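Long-range contacts in putative oxidoreductase (Pseudomonas putida, PDB 3L6D), which probably acts as an NADP-dependent oxidoreductase, with a Rossmann-type dinucleotide-binding domain and a helical C-terminal domain related to reductive aminases: residues B[8-13]-B[63-68]; B[57-62]-B[83-88]; B[197-202]-B[259-264]. All blocks are in the same frame, centred on the assembly; numbering follows the deposited sequence.

Contact 1. Residues B[8-13]-B[63-68]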
ATOM      1  N   PHE B   8     -44.901   3.386  -6.464  1.00 28.91           N
ATOM      2  CA  PHE B   8     -43.774   2.723  -7.154  1.00 26.44           C
ATOM      3  C   PHE B   8     -43.870   1.227  -6.909  1.00 25.61           C
ATOM      4  O   PHE B   8     -44.042   0.795  -5.763  1.00 27.20           O
ATOM      5  CB  PHE B   8     -42.433   3.243  -6.630  1.00 24.67           C
ATOM      6  CG  PHE B   8     -42.077   4.625  -7.131  1.00 25.08           C
ATOM      7  CD1 PHE B   8     -42.108   5.710  -6.259  1.00 22.07           C
ATOM      8  CD2 PHE B   8     -41.717   4.831  -8.475  1.00 22.43           C
ATOM      9  CE1 PHE B   8     -41.752   6.989  -6.693  1.00 25.72           C
ATOM     10  CE2 PHE B   8     -41.391   6.106  -8.934  1.00 24.12           C
ATOM     11  CZ  PHE B   8     -41.393   7.188  -8.042  1.00 21.35           C
ATOM     12  N   GLU B   9     -43.770   0.453  -7.990  1.00 23.75           N
ATOM     13  CA  GLU B   9     -43.668  -0.998  -7.900  1.00 23.69           C
ATOM     14  C   GLU B   9     -42.195  -1.408  -7.859  1.00 22.08           C
ATOM     15  O   GLU B   9     -41.891  -2.576  -7.710  1.00 21.15           O
ATOM     16  CB  GLU B   9     -44.378  -1.689  -9.095  1.00 24.93           C
ATOM     17  CG  GLU B   9     -45.910  -1.489  -9.161  1.00 42.60           C
ATOM     18  CD  GLU B   9     -46.612  -1.791  -7.839  1.00 27.94           C
ATOM     19  OE1 GLU B   9     -46.374  -2.880  -7.251  1.00 43.79           O
ATOM     20  OE2 GLU B   9     -47.404  -0.932  -7.359  1.00 43.72           O
ATOM     21  N   PHE B  10     -41.278  -0.444  -8.008  1.00 20.34           N
ATOM     22  CA  PHE B  10     -39.859  -0.768  -7.995  1.00 19.76           C
ATOM     23  C   PHE B  10     -39.078   0.169  -7.089  1.00 19.81           C
ATOM     24  O   PHE B  10     -39.504   1.328  -6.831  1.00 20.55           O
ATOM     25  CB  PHE B  10     -39.287  -0.762  -9.417  1.00 21.06           C
ATOM     26  CG  PHE B  10     -39.886  -1.818 -10.256  1.00 19.20           C
ATOM     27  CD1 PHE B  10     -39.395  -3.112 -10.227  1.00 20.39           C
ATOM     28  CD2 PHE B  10     -41.032  -1.535 -11.011  1.00 21.12           C
ATOM     29  CE1 PHE B  10     -40.001  -4.101 -11.008  1.00 19.47           C
ATOM     30  CE2 PHE B  10     -41.637  -2.508 -11.783  1.00 19.74           C
ATOM     31  CZ  PHE B  10     -41.135  -3.796 -11.767  1.00 22.43           C
ATOM     32  N   ASP B  11     -37.959  -0.341  -6.586  1.00 18.67           N
ATOM     33  CA  ASP B  11     -37.096   0.439  -5.709  1.00 18.76           C
ATOM     34  C   ASP B  11     -36.036   1.224  -6.473  1.00 19.10           C
ATOM     35  O   ASP B  11     -35.555   2.269  -6.006  1.00 21.47           O
ATOM     36  CB  ASP B  11     -36.420  -0.528  -4.750  1.00 19.68           C
ATOM     37  CG  ASP B  11     -37.411  -1.211  -3.867  1.00 22.15           C
ATOM     38  OD1 ASP B  11     -38.153  -0.478  -3.186  1.00 20.59           O
ATOM     39  OD2 ASP B  11     -37.463  -2.451  -3.874  1.00 20.90           O
ATOM     40  N   VAL B  12     -35.651   0.712  -7.631  1.00 17.57           N
ATOM     41  CA  VAL B  12     -34.500   1.247  -8.380  1.00 15.56           C
ATOM     42  C   VAL B  12     -34.528   0.715  -9.790  1.00 16.43           C
ATOM     43  O   VAL B  12     -34.897  -0.436 -10.031  1.00 16.60           O
ATOM     44  CB  VAL B  12     -33.143   0.895  -7.699  1.00 15.40           C
ATOM     45  CG1 VAL B  12     -32.946  -0.626  -7.559  1.00 17.04           C
ATOM     46  CG2 VAL B  12     -31.935   1.568  -8.443  1.00 16.92           C
ATOM     47  N   SER B  13     -34.130   1.549 -10.750  1.00 16.56           N
ATOM     48  CA  SER B  13     -34.023   1.083 -12.125  1.00 17.86           C
ATOM     49  C   SER B  13     -32.539   1.195 -12.458  1.00 18.74           C
ATOM     50  O   SER B  13     -31.829   1.995 -11.841  1.00 18.79           O
ATOM     51  CB  SER B  13     -34.815   1.987 -13.091  1.00 17.48           C
ATOM     52  OG  SER B  13     -36.226   1.858 -12.852  1.00 19.19           O
ATOM     53  N   LEU B  63     -37.266   5.053 -16.110  1.00 21.23           N
ATOM     54  CA  LEU B  63     -37.236   6.261 -15.278  1.00 21.58           C
ATOM     55  C   LEU B  63     -38.477   6.412 -14.433  1.00 23.43           C
ATOM     56  O   LEU B  63     -38.375   6.763 -13.239  1.00 23.17           O
ATOM     57  CB  LEU B  63     -37.013   7.530 -16.128  1.00 21.45           C
ATOM     58  CG  LEU B  63     -35.616   7.599 -16.737  1.00 19.69           C
ATOM     59  CD1 LEU B  63     -35.551   8.768 -17.769  1.00 21.16           C
ATOM     60  CD2 LEU B  63     -34.572   7.787 -15.617  1.00 20.11           C
ATOM     61  N   SER B  64     -39.636   6.094 -15.031  1.00 23.21           N
ATOM     62  CA  SER B  64     -40.917   6.257 -14.368  1.00 23.53           C
ATOM     63  C   SER B  64     -41.111   5.194 -13.305  1.00 24.00           C
ATOM     64  O   SER B  64     -41.771   5.429 -12.284  1.00 24.73           O
ATOM     65  CB  SER B  64     -42.081   6.235 -15.397  1.00 23.62           C
ATOM     66  OG  SER B  64     -42.007   7.386 -16.243  1.00 29.35           O
ATOM     67  N   ALA B  65     -40.515   4.027 -13.531  1.00 24.13           N
ATOM     68  CA  ALA B  65     -40.827   2.835 -12.703  1.00 23.56           C
ATOM     69  C   ALA B  65     -40.308   2.913 -11.276  1.00 22.29           C
ATOM     70  O   ALA B  65     -40.823   2.207 -10.404  1.00 21.59           O
ATOM     71  CB  ALA B  65     -40.296   1.563 -13.358  1.00 24.21           C
ATOM     72  N   SER B  66     -39.277   3.729 -11.043  1.00 20.98           N
ATOM     73  CA  SER B  66     -38.589   3.748  -9.719  1.00 20.47           C
ATOM     74  C   SER B  66     -38.283   5.181  -9.318  1.00 19.94           C
ATOM     75  O   SER B  66     -38.122   6.008 -10.183  1.00 21.27           O
ATOM     76  CB  SER B  66     -37.252   2.993  -9.845  1.00 19.42           C
ATOM     77  OG  SER B  66     -37.448   1.694 -10.387  1.00 19.39           O
ATOM     78  N   PRO B  67     -38.079   5.459  -8.034  1.00 20.09           N
ATOM     79  CA  PRO B  67     -37.769   6.846  -7.635  1.00 19.73           C
ATOM     80  C   PRO B  67     -36.315   7.258  -8.014  1.00 19.52           C
ATOM     81  O   PRO B  67     -36.020   8.440  -8.127  1.00 18.54           O
ATOM     82  CB  PRO B  67     -37.997   6.822  -6.105  1.00 19.01           C
ATOM     83  CG  PRO B  67     -37.668   5.409  -5.731  1.00 26.90           C
ATOM     84  CD  PRO B  67     -38.240   4.572  -6.852  1.00 20.37           C
ATOM     85  N   ALA B  68     -35.447   6.266  -8.242  1.00 19.20           N
ATOM     86  CA  ALA B  68     -34.050   6.512  -8.650  1.00 18.74           C
ATOM     87  C   ALA B  68     -33.683   5.560  -9.781  1.00 18.59           C
ATOM     88  O   ALA B  68     -34.083   4.391  -9.773  1.00 17.92           O
ATOM     89  CB  ALA B  68     -33.099   6.295  -7.495  1.00 19.04           C
TER
HETATM   90  O   HOH W   1     -43.345   1.674 -10.635  1.00 22.18           O
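Phe-8 lays its ring across Pro-67, and this is the main apolar contact between residues 8-13 and 63-68. Pro-67 CD sits over the ring face, 3.8 Å from the centroid of Phe-8 and 11° off the ring normal. Pro-67 CB touches Phe-8 CE1 at 3.8 Å. CG of Phe-8 lies beside its own backbone N, anti to the carbonyl carbon (chi1 -75°), and from there the ring reaches the proline. The carbonyl oxygens of Ser-64 and Ala-65 meet the edge of this ring near its plane. A second, smaller patch joins Phe-10 CD2 to Ala-65 CB at 4.0 Å. Ala-65 O lies in plane at the edge of the Phe-10 ring.

The direct hydrogen bonds lie at the start of strand 12-15. Ser-13 N donates to Ala-68 O at 3.0 Å. This is a bond between neighbouring parallel strands, 12-15 and 68-71. Val-12 CA adds a CA-H...O contact to the same oxygen, at 3.5 Å from Ala-68 O. Beside them, Ser-66 OG donates to Ser-13 OG at 2.8 Å. Ser-13 OG also bonds Ala-62 O on helix 59-65, and the two serines thus link helix, loop and strand.

One water completes the set. It accepts from Glu-9 N and donates to Ala-65 O, 2.6 Å away.

The contact belongs to the Rossmann-type domain, where helix 59-65 leads into strand 68-71 next to strand 12-15. Its chemistry changes along its length. At the inner end the buried hydroxyls of Ser-66 and Ser-13 are satisfied by each other and by Ala-62 O. Directional bonds therefore probably set the inner end, while the partly exposed outer end relies more on ring and proline packing.

Contact 2. Residues B[57-62]-B[83-88]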
ATOM      1  N   GLU B  57     -39.772  -1.425 -21.448  1.00 23.46           N
ATOM      2  CA  GLU B  57     -39.792  -1.261 -22.909  1.00 26.25           C
ATOM      3  C   GLU B  57     -38.917  -0.089 -23.407  1.00 26.03           C
ATOM      4  O   GLU B  57     -38.512  -0.042 -24.590  1.00 25.33           O
ATOM      5  CB  GLU B  57     -41.243  -1.130 -23.388  1.00 28.65           C
ATOM      6  CG  GLU B  57     -41.952   0.183 -23.020  1.00 44.74           C
ATOM      7  CD  GLU B  57     -43.405   0.219 -23.516  1.00 32.43           C
ATOM      8  OE1 GLU B  57     -43.811  -0.699 -24.257  1.00 45.12           O
ATOM      9  OE2 GLU B  57     -44.139   1.174 -23.147  1.00 45.75           O
ATOM     10  N   SER B  58     -38.603   0.841 -22.512  1.00 24.30           N
ATOM     11  CA  SER B  58     -37.916   2.065 -22.940  1.00 25.50           C
ATOM     12  C   SER B  58     -37.185   2.688 -21.766  1.00 24.72           C
ATOM     13  O   SER B  58     -37.483   2.349 -20.604  1.00 21.65           O
ATOM     14  CB  SER B  58     -38.925   3.094 -23.455  1.00 25.26           C
ATOM     15  OG  SER B  58     -39.846   3.462 -22.455  1.00 24.79           O
ATOM     16  N   VAL B  59     -36.269   3.616 -22.088  1.00 25.08           N
ATOM     17  CA  VAL B  59     -35.668   4.512 -21.079  1.00 25.56           C
ATOM     18  C   VAL B  59     -36.738   5.227 -20.244  1.00 25.74           C
ATOM     19  O   VAL B  59     -36.685   5.192 -19.021  1.00 26.41           O
ATOM     20  CB  VAL B  59     -34.700   5.532 -21.704  1.00 25.91           C
ATOM     21  CG1 VAL B  59     -34.148   6.506 -20.632  1.00 24.91           C
ATOM     22  CG2 VAL B  59     -33.556   4.802 -22.446  1.00 24.91           C
ATOM     23  N   LYS B  60     -37.736   5.824 -20.886  1.00 25.30           N
ATOM     24  CA  LYS B  60     -38.739   6.580 -20.143  1.00 26.54           C
ATOM     25  C   LYS B  60     -39.527   5.709 -19.173  1.00 25.07           C
ATOM     26  O   LYS B  60     -39.823   6.148 -18.063  1.00 24.52           O
ATOM     27  CB  LYS B  60     -39.659   7.433 -21.052  1.00 29.26           C
ATOM     28  CG  LYS B  60     -40.600   6.675 -21.987  1.00 33.34           C
ATOM     29  CD  LYS B  60     -41.365   7.640 -22.930  1.00 32.51           C
ATOM     30  CE  LYS B  60     -41.667   6.945 -24.268  1.00 33.91           C
ATOM     31  NZ  LYS B  60     -42.920   6.141 -24.140  1.00 36.20           N
ATOM     32  N   ALA B  61     -39.837   4.475 -19.573  1.00 22.84           N
ATOM     33  CA  ALA B  61     -40.525   3.555 -18.667  1.00 22.86           C
ATOM     34  C   ALA B  61     -39.676   3.189 -17.425  1.00 21.19           C
ATOM     35  O   ALA B  61     -40.192   3.097 -16.318  1.00 22.28           O
ATOM     36  CB  ALA B  61     -40.971   2.274 -19.424  1.00 23.19           C
ATOM     37  N   ALA B  62     -38.398   2.958 -17.643  1.00 20.28           N
ATOM     38  CA  ALA B  62     -37.452   2.642 -16.559  1.00 20.07           C
ATOM     39  C   ALA B  62     -37.324   3.826 -15.566  1.00 21.07           C
ATOM     40  O   ALA B  62     -37.321   3.634 -14.333  1.00 20.37           O
ATOM     41  CB  ALA B  62     -36.118   2.278 -17.148  1.00 18.10           C
ATOM     42  N   LEU B  83     -30.681  10.381 -22.695  1.00 37.66           N
ATOM     43  CA  LEU B  83     -31.444  11.527 -22.189  1.00 38.15           C
ATOM     44  C   LEU B  83     -32.256  12.260 -23.274  1.00 40.65           C
ATOM     45  O   LEU B  83     -33.218  12.978 -22.965  1.00 39.59           O
ATOM     46  CB  LEU B  83     -30.526  12.542 -21.479  1.00 36.95           C
ATOM     47  CG  LEU B  83     -30.092  12.416 -20.002  1.00 34.96           C
ATOM     48  CD1 LEU B  83     -31.154  11.803 -19.070  1.00 35.35           C
ATOM     49  CD2 LEU B  83     -28.855  11.628 -19.940  1.00 35.95           C
ATOM     50  N   GLY B  84     -31.857  12.087 -24.530  1.00 43.79           N
ATOM     51  CA  GLY B  84     -32.533  12.746 -25.652  1.00 46.87           C
ATOM     52  C   GLY B  84     -33.690  11.938 -26.211  1.00 49.88           C
ATOM     53  O   GLY B  84     -34.468  12.444 -27.016  1.00 49.48           O
HETATM   54  N   MSE B  85     -33.820  10.689 -25.773  1.00 53.00           N
HETATM   55  CA  MSE B  85     -34.845   9.787 -26.327  1.00 56.40           C
HETATM   56  C   MSE B  85     -36.288  10.274 -26.094  1.00 53.45           C
HETATM   57  O   MSE B  85     -36.512  11.157 -25.257  1.00 53.26           O
HETATM   58  CB  MSE B  85     -34.633   8.360 -25.815  1.00 62.59           C
HETATM   59  CG  MSE B  85     -33.549   7.623 -26.578  1.00 72.17           C
HETATM   60 SE   MSE B  85     -33.021   5.935 -25.745  1.00 73.28          SE
HETATM   61  CE  MSE B  85     -33.014   4.866 -27.409  1.00 72.11           C
ATOM     62  N   PRO B  86     -37.269   9.717 -26.849  1.00 50.66           N
ATOM     63  CA  PRO B  86     -38.664  10.225 -26.790  1.00 47.88           C
ATOM     64  C   PRO B  86     -39.269  10.227 -25.384  1.00 44.01           C
ATOM     65  O   PRO B  86     -39.329   9.166 -24.743  1.00 44.53           O
ATOM     66  CB  PRO B  86     -39.441   9.263 -27.710  1.00 48.36           C
ATOM     67  CG  PRO B  86     -38.504   8.109 -27.982  1.00 49.23           C
ATOM     68  CD  PRO B  86     -37.119   8.645 -27.854  1.00 49.74           C
ATOM     69  N   GLY B  87     -39.678  11.410 -24.910  1.00 40.11           N
ATOM     70  CA  GLY B  87     -40.381  11.565 -23.613  1.00 36.85           C
ATOM     71  C   GLY B  87     -39.524  11.391 -22.363  1.00 33.77           C
ATOM     72  O   GLY B  87     -40.025  11.306 -21.234  1.00 33.38           O
ATOM     73  N   VAL B  88     -38.223  11.317 -22.562  1.00 31.12           N
ATOM     74  CA  VAL B  88     -37.319  11.149 -21.448  1.00 30.25           C
ATOM     75  C   VAL B  88     -37.321  12.381 -20.558  1.00 29.60           C
ATOM     76  O   VAL B  88     -37.449  12.249 -19.349  1.00 28.49           O
ATOM     77  CB  VAL B  88     -35.901  10.759 -21.929  1.00 30.09           C
ATOM     78  CG1 VAL B  88     -34.879  10.849 -20.780  1.00 29.62           C
ATOM     79  CG2 VAL B  88     -35.958   9.344 -22.468  1.00 30.52           C
TER
HETATM   80  O   HOH W   2     -37.457   6.409 -23.878  1.00 31.85           O
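A helix N-terminus of the Rossmann-type domain, at the start of helix 59-65, meets the turn between helices 76-84 and 88-92. Ser-58 is the N-cap of helix 59-65, and its OG accepts from Ala-61 N at 3.1 Å. The opposing segment makes a type II beta turn from Met-85 to Val-88, closed by Val-88 N to Met-85 O.

The apolar part centres on Val-59, whose two methyls split between two partners. CG1 is anti to the backbone N (chi1 177°) and meets Val-88 CG2 at 3.8 Å. CG2 faces selenomethionine Met-85, with SE 3.5 Å from Val-59 CG2. These two side chains cross at about a right angle, although the selenomethionine is poorly ordered.

Lys-60 contributes its aliphatic chain. Its CD lies 3.1 Å from Pro-86 O, and CE is also close to that oxygen. A CB on Gly-87 would clash with Lys-60 CD, and the positive phi of Gly-87 also suits glycine. A water accepts from Lys-60 N and makes a weak bond to Pro-86 O.

Val-59 also packs on Ile-15 of strand 12-15, and Lys-60 touches Ala-91 of helix 88-92. The start of helix 59-65 thus rests between strand 12-15 and the junction of helices 76-84 and 88-92.

Contact 3. Residues B[197-202]-B[259-264]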
ATOM      1  N   GLY B 197      12.445  -8.560  -8.442  1.00 25.33           N
ATOM      2  CA  GLY B 197      12.818  -9.831  -7.796  1.00 27.15           C
ATOM      3  C   GLY B 197      13.227 -10.892  -8.814  1.00 29.00           C
ATOM      4  O   GLY B 197      14.207 -11.619  -8.617  1.00 29.16           O
ATOM      5  N   ASP B 198      12.483 -10.972  -9.920  1.00 29.93           N
ATOM      6  CA  ASP B 198      12.797 -11.905 -11.006  1.00 31.03           C
ATOM      7  C   ASP B 198      14.218 -11.763 -11.528  1.00 31.35           C
ATOM      8  O   ASP B 198      14.921 -12.773 -11.763  1.00 30.76           O
ATOM      9  CB  ASP B 198      11.799 -11.745 -12.146  1.00 32.22           C
ATOM     10  CG  ASP B 198      12.164 -12.571 -13.349  1.00 44.04           C
ATOM     11  OD1 ASP B 198      11.783 -13.751 -13.372  1.00 32.00           O
ATOM     12  OD2 ASP B 198      12.852 -12.042 -14.251  1.00 33.62           O
ATOM     13  N   ARG B 199      14.653 -10.522 -11.711  1.00 31.68           N
ATOM     14  CA  ARG B 199      15.995 -10.270 -12.230  1.00 32.44           C
ATOM     15  C   ARG B 199      17.077 -10.695 -11.230  1.00 30.47           C
ATOM     16  O   ARG B 199      18.247 -10.858 -11.593  1.00 29.58           O
ATOM     17  CB  ARG B 199      16.163  -8.799 -12.639  1.00 35.75           C
ATOM     18  CG  ARG B 199      15.534  -8.410 -13.997  1.00 55.90           C
ATOM     19  CD  ARG B 199      16.352  -7.285 -14.640  1.00 38.82           C
ATOM     20  NE  ARG B 199      16.127  -7.108 -16.080  1.00 56.26           N
ATOM     21  CZ  ARG B 199      15.303  -6.210 -16.622  1.00 39.99           C
ATOM     22  NH1 ARG B 199      14.592  -5.374 -15.861  1.00 56.96           N
ATOM     23  NH2 ARG B 199      15.186  -6.137 -17.942  1.00 56.57           N
ATOM     24  N   PHE B 200      16.670 -10.864  -9.974  1.00 28.32           N
ATOM     25  CA  PHE B 200      17.535 -11.374  -8.919  1.00 27.60           C
ATOM     26  C   PHE B 200      17.508 -12.912  -8.844  1.00 26.84           C
ATOM     27  O   PHE B 200      18.224 -13.501  -8.058  1.00 27.16           O
ATOM     28  CB  PHE B 200      17.104 -10.773  -7.554  1.00 27.48           C
ATOM     29  CG  PHE B 200      17.640  -9.392  -7.308  1.00 28.47           C
ATOM     30  CD1 PHE B 200      16.845  -8.262  -7.529  1.00 28.88           C
ATOM     31  CD2 PHE B 200      18.955  -9.208  -6.892  1.00 29.10           C
ATOM     32  CE1 PHE B 200      17.348  -6.973  -7.324  1.00 29.20           C
ATOM     33  CE2 PHE B 200      19.474  -7.912  -6.663  1.00 29.02           C
ATOM     34  CZ  PHE B 200      18.670  -6.801  -6.877  1.00 29.59           C
ATOM     35  N   GLY B 201      16.663 -13.550  -9.632  1.00 26.83           N
ATOM     36  CA  GLY B 201      16.497 -15.007  -9.592  1.00 27.34           C
ATOM     37  C   GLY B 201      15.460 -15.444  -8.559  1.00 27.43           C
ATOM     38  O   GLY B 201      15.401 -16.624  -8.187  1.00 27.27           O
ATOM     39  N   LEU B 202      14.638 -14.493  -8.102  1.00 26.61           N
ATOM     40  CA  LEU B 202      13.521 -14.791  -7.209  1.00 26.72           C
ATOM     41  C   LEU B 202      12.248 -14.955  -8.046  1.00 28.23           C
ATOM     42  O   LEU B 202      11.727 -13.979  -8.569  1.00 29.27           O
ATOM     43  CB  LEU B 202      13.336 -13.683  -6.152  1.00 24.93           C
ATOM     44  CG  LEU B 202      14.577 -13.199  -5.381  1.00 26.82           C
ATOM     45  CD1 LEU B 202      14.214 -12.137  -4.404  1.00 23.82           C
ATOM     46  CD2 LEU B 202      15.347 -14.361  -4.675  1.00 23.94           C
ATOM     47  N   GLN B 259      22.015  -4.711 -10.572  1.00 30.76           N
ATOM     48  CA  GLN B 259      21.410  -5.945 -11.088  1.00 29.76           C
ATOM     49  C   GLN B 259      20.871  -5.745 -12.501  1.00 29.92           C
ATOM     50  O   GLN B 259      20.503  -6.719 -13.180  1.00 30.63           O
ATOM     51  CB  GLN B 259      20.345  -6.491 -10.109  1.00 29.75           C
ATOM     52  CG  GLN B 259      19.837  -7.937 -10.352  1.00 27.83           C
ATOM     53  CD  GLN B 259      20.916  -9.050 -10.249  1.00 30.70           C
ATOM     54  OE1 GLN B 259      21.974  -8.853  -9.662  1.00 28.20           O
ATOM     55  NE2 GLN B 259      20.625 -10.229 -10.841  1.00 28.10           N
ATOM     56  N   GLY B 260      20.819  -4.490 -12.959  1.00 29.27           N
ATOM     57  CA  GLY B 260      20.337  -4.194 -14.316  1.00 29.46           C
ATOM     58  C   GLY B 260      18.821  -4.067 -14.443  1.00 30.13           C
ATOM     59  O   GLY B 260      18.270  -4.063 -15.560  1.00 29.48           O
ATOM     60  N   VAL B 261      18.136  -3.944 -13.308  1.00 30.66           N
ATOM     61  CA  VAL B 261      16.676  -3.813 -13.323  1.00 31.95           C
ATOM     62  C   VAL B 261      16.226  -2.388 -13.663  1.00 31.78           C
ATOM     63  O   VAL B 261      16.864  -1.411 -13.257  1.00 32.05           O
ATOM     64  CB  VAL B 261      16.017  -4.290 -11.991  1.00 32.60           C
ATOM     65  CG1 VAL B 261      16.616  -5.594 -11.534  1.00 47.69           C
ATOM     66  CG2 VAL B 261      16.191  -3.277 -10.913  1.00 48.37           C
ATOM     67  N   TRP B 262      15.125  -2.296 -14.405  1.00 31.83           N
ATOM     68  CA  TRP B 262      14.472  -1.034 -14.742  1.00 31.27           C
ATOM     69  C   TRP B 262      13.419  -0.778 -13.684  1.00 29.74           C
ATOM     70  O   TRP B 262      12.455  -1.541 -13.542  1.00 28.88           O
ATOM     71  CB  TRP B 262      13.789  -1.141 -16.102  1.00 32.81           C
ATOM     72  CG  TRP B 262      13.087   0.111 -16.598  1.00 33.66           C
ATOM     73  CD1 TRP B 262      13.626   1.357 -16.754  1.00 33.16           C
ATOM     74  CD2 TRP B 262      11.717   0.207 -17.041  1.00 33.70           C
ATOM     75  NE1 TRP B 262      12.674   2.229 -17.266  1.00 33.95           N
ATOM     76  CE2 TRP B 262      11.498   1.549 -17.447  1.00 33.50           C
ATOM     77  CE3 TRP B 262      10.663  -0.709 -17.136  1.00 33.64           C
ATOM     78  CZ2 TRP B 262      10.269   1.996 -17.933  1.00 33.72           C
ATOM     79  CZ3 TRP B 262       9.425  -0.255 -17.616  1.00 34.40           C
ATOM     80  CH2 TRP B 262       9.248   1.086 -18.007  1.00 34.23           C
ATOM     81  N   THR B 263      13.618   0.288 -12.923  1.00 29.32           N
ATOM     82  CA  THR B 263      12.683   0.635 -11.861  1.00 27.94           C
ATOM     83  C   THR B 263      12.389   2.110 -11.930  1.00 26.12           C
ATOM     84  O   THR B 263      12.817   2.862 -11.069  1.00 26.06           O
ATOM     85  CB  THR B 263      13.255   0.318 -10.474  1.00 28.10           C
ATOM     86  OG1 THR B 263      14.455   1.078 -10.290  1.00 29.43           O
ATOM     87  CG2 THR B 263      13.554  -1.160 -10.331  1.00 29.63           C
ATOM     88  N   PRO B 264      11.639   2.540 -12.953  1.00 25.81           N
ATOM     89  CA  PRO B 264      11.351   3.965 -13.058  1.00 24.87           C
ATOM     90  C   PRO B 264      10.539   4.518 -11.894  1.00 24.20           C
ATOM     91  O   PRO B 264      10.717   5.685 -11.552  1.00 24.46           O
ATOM     92  CB  PRO B 264      10.524   4.058 -14.344  1.00 25.23           C
ATOM     93  CG  PRO B 264       9.919   2.686 -14.489  1.00 35.82           C
ATOM     94  CD  PRO B 264      11.023   1.782 -14.062  1.00 26.10           C
TER
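Gln-259 lies flat over Phe-200, and this stack is the tightly packed part of the contact. Gln-259 CG sits above the centre of the ring, 3.7 Å from the Phe-200 centroid. Ring and amide planes are 19° apart. CG of Gln-259 is anti to the backbone N (chi1 -167°) and the chain then bends at chi2, which turns the amide back toward helix 169-199. There Gln-259 NE2 donates to Arg-199 O at 2.6 Å. The bond is fairly straight at the hydrogen and leaves near the amide plane, but the donor is tilted 28° from the carbonyl plane. Val-261 continues the close packing as it slides past Arg-199 in the opposite direction, with CG1 3.4 Å from Arg-199 CB and also against Arg-199 CD. With an alanine at Phe-200, the aliphatic part of Gln-259 would probably lose the face it lies on, leaving the bond to Arg-199 O to hold the amide.

The looser side begins at the guanidinium of Arg-199. Gly-260 O lies over one of its faces, 3.8 Å from Arg-199 NE. Trp-262 turns toward the second subunit, where it forms a cation-pi pair with Arg-275 of that chain. Arg-199 packs there on Phe-293 of the second subunit.

Both segments leave their helices through Schellman motifs, at Gly-201 and Gly-260. The contact joins these two helix ends at the dimer interface. The side-chain amide takes up the carbonyl of Arg-199, in the last turn before Gly-201. That bond and the ring face together probably restrict how Gln-259 can turn.

Overall arrangement
From the N terminus, contact 1 brings residues 63-68 back to strand 12-15 and closes a loop of 49 residues. Contact 2 opens at 57-62, inside that loop, and closes at 83-88, beyond it. Contacts 1 and 2 therefore cross. They share helix 59-65, touch directly, and have centres about 13 Å apart. Together they tie strands 12-15 and 68-71 of the Rossmann-type sheet to helices 59-65, 76-84 and 88-92. Contact 3 follows in series, with its centre about 55 Å from that of contact 1. It closes a mostly helical loop of 56 residues in the C-terminal domain, on the opposite side of the chain's centre.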